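Local coordinates for NTP_transf_2 domain-containing protein (Capnocytophaga granulosa, PDB 6WT9), which makes the cyclic dinucleotide second messenger 3',3'-c-di-GMP from two GTP molecules in a CBASS antiphage defence system that ends in bacterial cell death, at residues Y296-L299 / N300-S304; K4-S7 / A8-E11. All blocks are in the same frame, centred on the assembly; numbering follows the deposited sequence.

Interaction 1. Residues Y296-L299 / N300-S304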
loop_
_atom_site.group_PDB
_atom_site.type_symbol
_atom_site.label_atom_id
_atom_site.label_comp_id
_atom_site.label_asym_id
_atom_site.label_seq_id
_atom_site.Cartn_x
_atom_site.Cartn_y
_atom_site.Cartn_z
ATOM N N TYR A 296 9.826 -3.049 16.763
ATOM C CA TYR A 296 10.706 -4.146 17.150
ATOM C C TYR A 296 9.997 -5.109 18.095
ATOM O O TYR A 296 10.069 -6.332 17.922
ATOM C CB TYR A 296 11.978 -3.597 17.797
ATOM C CG TYR A 296 12.883 -4.670 18.357
ATOM C CD1 TYR A 296 13.743 -5.379 17.529
ATOM C CD2 TYR A 296 12.874 -4.978 19.710
ATOM C CE1 TYR A 296 14.569 -6.363 18.032
ATOM C CE2 TYR A 296 13.698 -5.959 20.224
ATOM C CZ TYR A 296 14.541 -6.648 19.380
ATOM O OH TYR A 296 15.362 -7.626 19.885
ATOM N N GLU A 297 9.307 -4.572 19.104
ATOM C CA GLU A 297 8.616 -5.430 20.063
ATOM C C GLU A 297 7.529 -6.254 19.387
ATOM O O GLU A 297 7.360 -7.442 19.691
ATOM C CB GLU A 297 8.014 -4.590 21.190
ATOM C CG GLU A 297 7.387 -5.426 22.294
ATOM C CD GLU A 297 6.281 -4.699 23.029
ATOM O OE1 GLU A 297 5.311 -5.365 23.446
ATOM O OE2 GLU A 297 6.378 -3.464 23.183
ATOM N N GLN A 298 6.777 -5.642 18.470
ATOM C CA GLN A 298 5.735 -6.376 17.760
ATOM C C GLN A 298 6.330 -7.482 16.897
ATOM O O GLN A 298 5.873 -8.630 16.937
ATOM C CB GLN A 298 4.905 -5.415 16.908
ATOM C CG GLN A 298 4.010 -6.102 15.878
ATOM C CD GLN A 298 2.770 -6.740 16.488
ATOM O OE1 GLN A 298 2.594 -6.756 17.706
ATOM N NE2 GLN A 298 1.896 -7.262 15.634
ATOM N N LEU A 299 7.354 -7.154 16.107
ATOM C CA LEU A 299 7.960 -8.157 15.236
ATOM C C LEU A 299 8.643 -9.252 16.044
ATOM O O LEU A 299 8.565 -10.434 15.690
ATOM C CB LEU A 299 8.953 -7.495 14.279
ATOM C CG LEU A 299 8.421 -7.041 12.916
ATOM C CD1 LEU A 299 7.243 -6.090 13.055
ATOM C CD2 LEU A 299 9.535 -6.394 12.108
ATOM N N ASN A 300 9.312 -8.883 17.138
ATOM C CA ASN A 300 9.945 -9.890 17.982
ATOM C C ASN A 300 8.903 -10.793 18.630
ATOM O O ASN A 300 9.106 -12.006 18.744
ATOM C CB ASN A 300 10.811 -9.211 19.044
ATOM C CG ASN A 300 11.777 -10.169 19.708
ATOM O OD1 ASN A 300 12.072 -11.240 19.178
ATOM N ND2 ASN A 300 12.281 -9.787 20.874
ATOM N N GLU A 301 7.771 -10.220 19.045
ATOM C CA GLU A 301 6.725 -11.023 19.667
ATOM C C GLU A 301 6.073 -11.970 18.668
ATOM O O GLU A 301 5.678 -13.080 19.039
ATOM C CB GLU A 301 5.674 -10.114 20.304
ATOM C CG GLU A 301 4.646 -10.851 21.147
ATOM C CD GLU A 301 3.690 -9.911 21.856
ATOM O OE1 GLU A 301 3.791 -8.683 21.647
ATOM O OE2 GLU A 301 2.837 -10.403 22.626
ATOM N N LEU A 302 5.948 -11.556 17.404
ATOM C CA LEU A 302 5.398 -12.448 16.387
ATOM C C LEU A 302 6.328 -13.625 16.124
ATOM O O LEU A 302 5.873 -14.768 15.995
ATOM C CB LEU A 302 5.133 -11.676 15.095
ATOM C CG LEU A 302 3.945 -10.710 15.087
ATOM C CD1 LEU A 302 4.028 -9.767 13.896
ATOM C CD2 LEU A 302 2.633 -11.480 15.064
ATOM N N VAL A 303 7.636 -13.368 16.042
ATOM C CA VAL A 303 8.589 -14.445 15.797
ATOM C C VAL A 303 8.706 -15.356 17.014
ATOM O O VAL A 303 8.950 -16.561 16.876
ATOM C CB VAL A 303 9.953 -13.854 15.392
ATOM C CG1 VAL A 303 10.978 -14.956 15.164
ATOM C CG2 VAL A 303 9.804 -12.997 14.145
ATOM N N SER A 304 8.517 -14.812 18.217
ATOM C CA SER A 304 8.706 -15.601 19.434
ATOM C C SER A 304 7.498 -16.487 19.721
ATOM O O SER A 304 7.577 -17.717 19.628
ATOM C CB SER A 304 8.994 -14.674 20.620
ATOM O OG SER A 304 10.201 -13.959 20.427
#
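Y296 and N300, E297 and E301, Q298 and L302, and L299 and V303 are i/i+4 pairs in the last turns of the alpha-helix 291-304. Each pair is joined along the backbone: N300 N to Y296 O at 2.8 Å, E301 N to E297 O at 2.9 Å, L302 N to Q298 O at 3.0 Å and V303 N to L299 O at 3.1 Å.

Two polar pairs lie side by side. The Y296 ring and the N300 amide run alongside each other with planes 40° apart, ND2 standing 3.9 Å from the phenolic OH. That hydroxyl hydrogen-bonds instead to K341 of helix 327-347, whose Y344 also meets the ring; tyrosine thus suits a place where a large apolar face and a polar tip are both used. E297 and E301 point the same way too, their carboxylate planes only 17° apart and OE1 of E297 4.1 Å from OE1 of E301. These like charges probably repel mildly, a cost that solvent and the nearby K282 and K308, which touch E297 and E301 respectively, may ease.

Apolar contact belongs to the buried face. Because Q298 bends at chi2 (76°), its amide turns along the helix, and NE2 comes 3.7 Å from L302 CD1 while donating to N277. Glutamine suits this buried place because its amide end can lean on the leucine methyl and still have its N-H matched by a polar partner. L299 fills the interface with helices 268-276 and 327-347, touching I274, L337 and V340.

At the C-terminal turn S304 folds back on its own helix. N300 O receives both S304 N and S304 OG, which arrive from opposite faces of the carbonyl plane, OG at 2.8 Å from N300 O.

Interaction 2. Residues K4-S7 / A8-E11; sequences KNYS and ALFE
The N-terminal cap of helix 6-17 is made by N5, whose OD1 accepts a hydrogen bond from A8 N at 3.1 Å. The N-H points well at the oxygen (164°), but the donor stands far above the amide plane, 70° out of it, so the bond misses the lone-pair directions. With CG anti to its own N (chi1 -173°), the short asparagine chain lies beside its carbonyl carbon and brings OD1 to the A8 N-H in the first turn, the usual role of an asparagine at this position. The same amide carbon, N5 CG, rests 3.7 Å from A8 CB; alanine's small methyl is consistent with the cap sitting close.

N5 serves twice, for its backbone O receives L9 N at 2.9 Å and begins the i/i+4 bonding of an alpha-helix. Y6 O to F10 N and S7 O to E11 N carry that pattern onward, so an asparagine N-cap passes directly into regular helix.

On the inward side the apolar groups meet. L9 lays its branched end against the start of the helix: CG is 3.3 Å from N5 O, and CD1 reaches Y6 CD1 at 4.2 Å, the two side chains crossing at a slant. K4 CB sits over one face of the Y6 ring, 3.9 Å above its plane and towards the rim. Long, partly apolar residues suit this place, since Y6 and K4 both lean on I342 and I343 of helix 327-347 and still reach polar partners with their tips, Y6 OH at N346 and K4 NZ in a salt bridge to E339. F10 carries its ring away from this first turn into a buried site, where it touches F29 and F30 of helix 23-32 and K43 of helix 40-49.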
loop_
_atom_site.group_PDB
_atom_site.type_symbol
_atom_site.label_atom_id
_atom_site.label_comp_id
_atom_site.label_asym_id
_atom_site.label_seq_id
_atom_site.Cartn_x
_atom_site.Cartn_y
_atom_site.Cartn_z
ATOM N N LYS A 4 25.259 -0.191 7.690
ATOM C CA LYS A 4 24.348 0.626 6.896
ATOM C C LYS A 4 24.879 2.041 6.697
ATOM O O LYS A 4 25.337 2.685 7.642
ATOM C CB LYS A 4 22.966 0.680 7.550
ATOM C CG LYS A 4 22.143 -0.579 7.364
ATOM C CD LYS A 4 20.721 -0.376 7.854
ATOM C CE LYS A 4 19.856 -1.590 7.560
ATOM N NZ LYS A 4 18.476 -1.428 8.094
ATOM N N ASN A 5 24.812 2.514 5.455
ATOM C CA ASN A 5 25.212 3.874 5.091
ATOM C C ASN A 5 23.935 4.704 5.020
ATOM O O ASN A 5 23.262 4.758 3.991
ATOM C CB ASN A 5 25.969 3.877 3.768
ATOM C CG ASN A 5 26.556 5.236 3.423
ATOM O OD1 ASN A 5 26.135 6.267 3.946
ATOM N ND2 ASN A 5 27.537 5.240 2.527
ATOM N N TYR A 6 23.600 5.363 6.130
ATOM C CA TYR A 6 22.347 6.108 6.187
ATOM C C TYR A 6 22.383 7.353 5.311
ATOM O O TYR A 6 21.332 7.814 4.855
ATOM C CB TYR A 6 22.016 6.466 7.634
ATOM C CG TYR A 6 21.671 5.253 8.466
ATOM C CD1 TYR A 6 20.477 4.573 8.267
ATOM C CD2 TYR A 6 22.543 4.780 9.437
ATOM C CE1 TYR A 6 20.155 3.460 9.017
ATOM C CE2 TYR A 6 22.230 3.665 10.193
ATOM C CZ TYR A 6 21.035 3.009 9.978
ATOM O OH TYR A 6 20.714 1.900 10.728
ATOM N N SER A 7 23.573 7.904 5.062
ATOM C CA SER A 7 23.687 9.024 4.132
ATOM C C SER A 7 23.267 8.613 2.725
ATOM O O SER A 7 22.500 9.319 2.060
ATOM C CB SER A 7 25.120 9.555 4.126
ATOM O OG SER A 7 25.302 10.517 3.100
ATOM N N ALA A 8 23.768 7.469 2.253
ATOM C CA ALA A 8 23.386 6.986 0.930
ATOM C C ALA A 8 21.942 6.501 0.915
ATOM O O ALA A 8 21.226 6.692 -0.074
ATOM C CB ALA A 8 24.334 5.873 0.483
ATOM N N LEU A 9 21.497 5.868 2.004
ATOM C CA LEU A 9 20.109 5.421 2.079
ATOM C C LEU A 9 19.149 6.605 2.097
ATOM O O LEU A 9 18.052 6.532 1.533
ATOM C CB LEU A 9 19.909 4.543 3.314
ATOM C CG LEU A 9 20.499 3.132 3.266
ATOM C CD1 LEU A 9 20.482 2.499 4.650
ATOM C CD2 LEU A 9 19.738 2.263 2.279
ATOM N N PHE A 10 19.545 7.707 2.739
ATOM C CA PHE A 10 18.685 8.885 2.773
ATOM C C PHE A 10 18.558 9.521 1.393
ATOM O O PHE A 10 17.457 9.906 0.984
ATOM C CB PHE A 10 19.218 9.902 3.780
ATOM C CG PHE A 10 18.463 11.200 3.785
ATOM C CD1 PHE A 10 17.179 11.264 4.298
ATOM C CD2 PHE A 10 19.039 12.354 3.281
ATOM C CE1 PHE A 10 16.483 12.451 4.305
ATOM C CE2 PHE A 10 18.346 13.545 3.285
ATOM C CZ PHE A 10 17.065 13.594 3.798
ATOM N N GLU A 11 19.674 9.650 0.669
ATOM C CA GLU A 11 19.626 10.201 -0.683
ATOM C C GLU A 11 18.761 9.341 -1.593
ATOM O O GLU A 11 17.895 9.852 -2.313
ATOM C CB GLU A 11 21.038 10.324 -1.257
ATOM C CG GLU A 11 21.809 11.541 -0.785
ATOM C CD GLU A 11 23.140 11.691 -1.494
ATOM O OE1 GLU A 11 23.737 10.658 -1.868
ATOM O OE2 GLU A 11 23.586 12.841 -1.689
#

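How the interactions relate
Interaction 2 comes first along the chain, at the N-terminal start of helix 6-17, and interaction 1 much later, at the C-terminal end of helix 291-304. Their centres lie 26 Å apart, and the nearest atoms, about 11 Å apart, do not touch. What they share is helix 327-347, near the C-terminus of the chain: residues 4-7 pack on it through E339, I342, I343 and N346, while residues 296-299 pack on it through L337, V340, K341 and Y344. The chain's first helix and a late one thus both pack on the same C-terminal helix, at separate places, within the helical part of the protein rather than on the strands of the nucleotidyltransferase sheet.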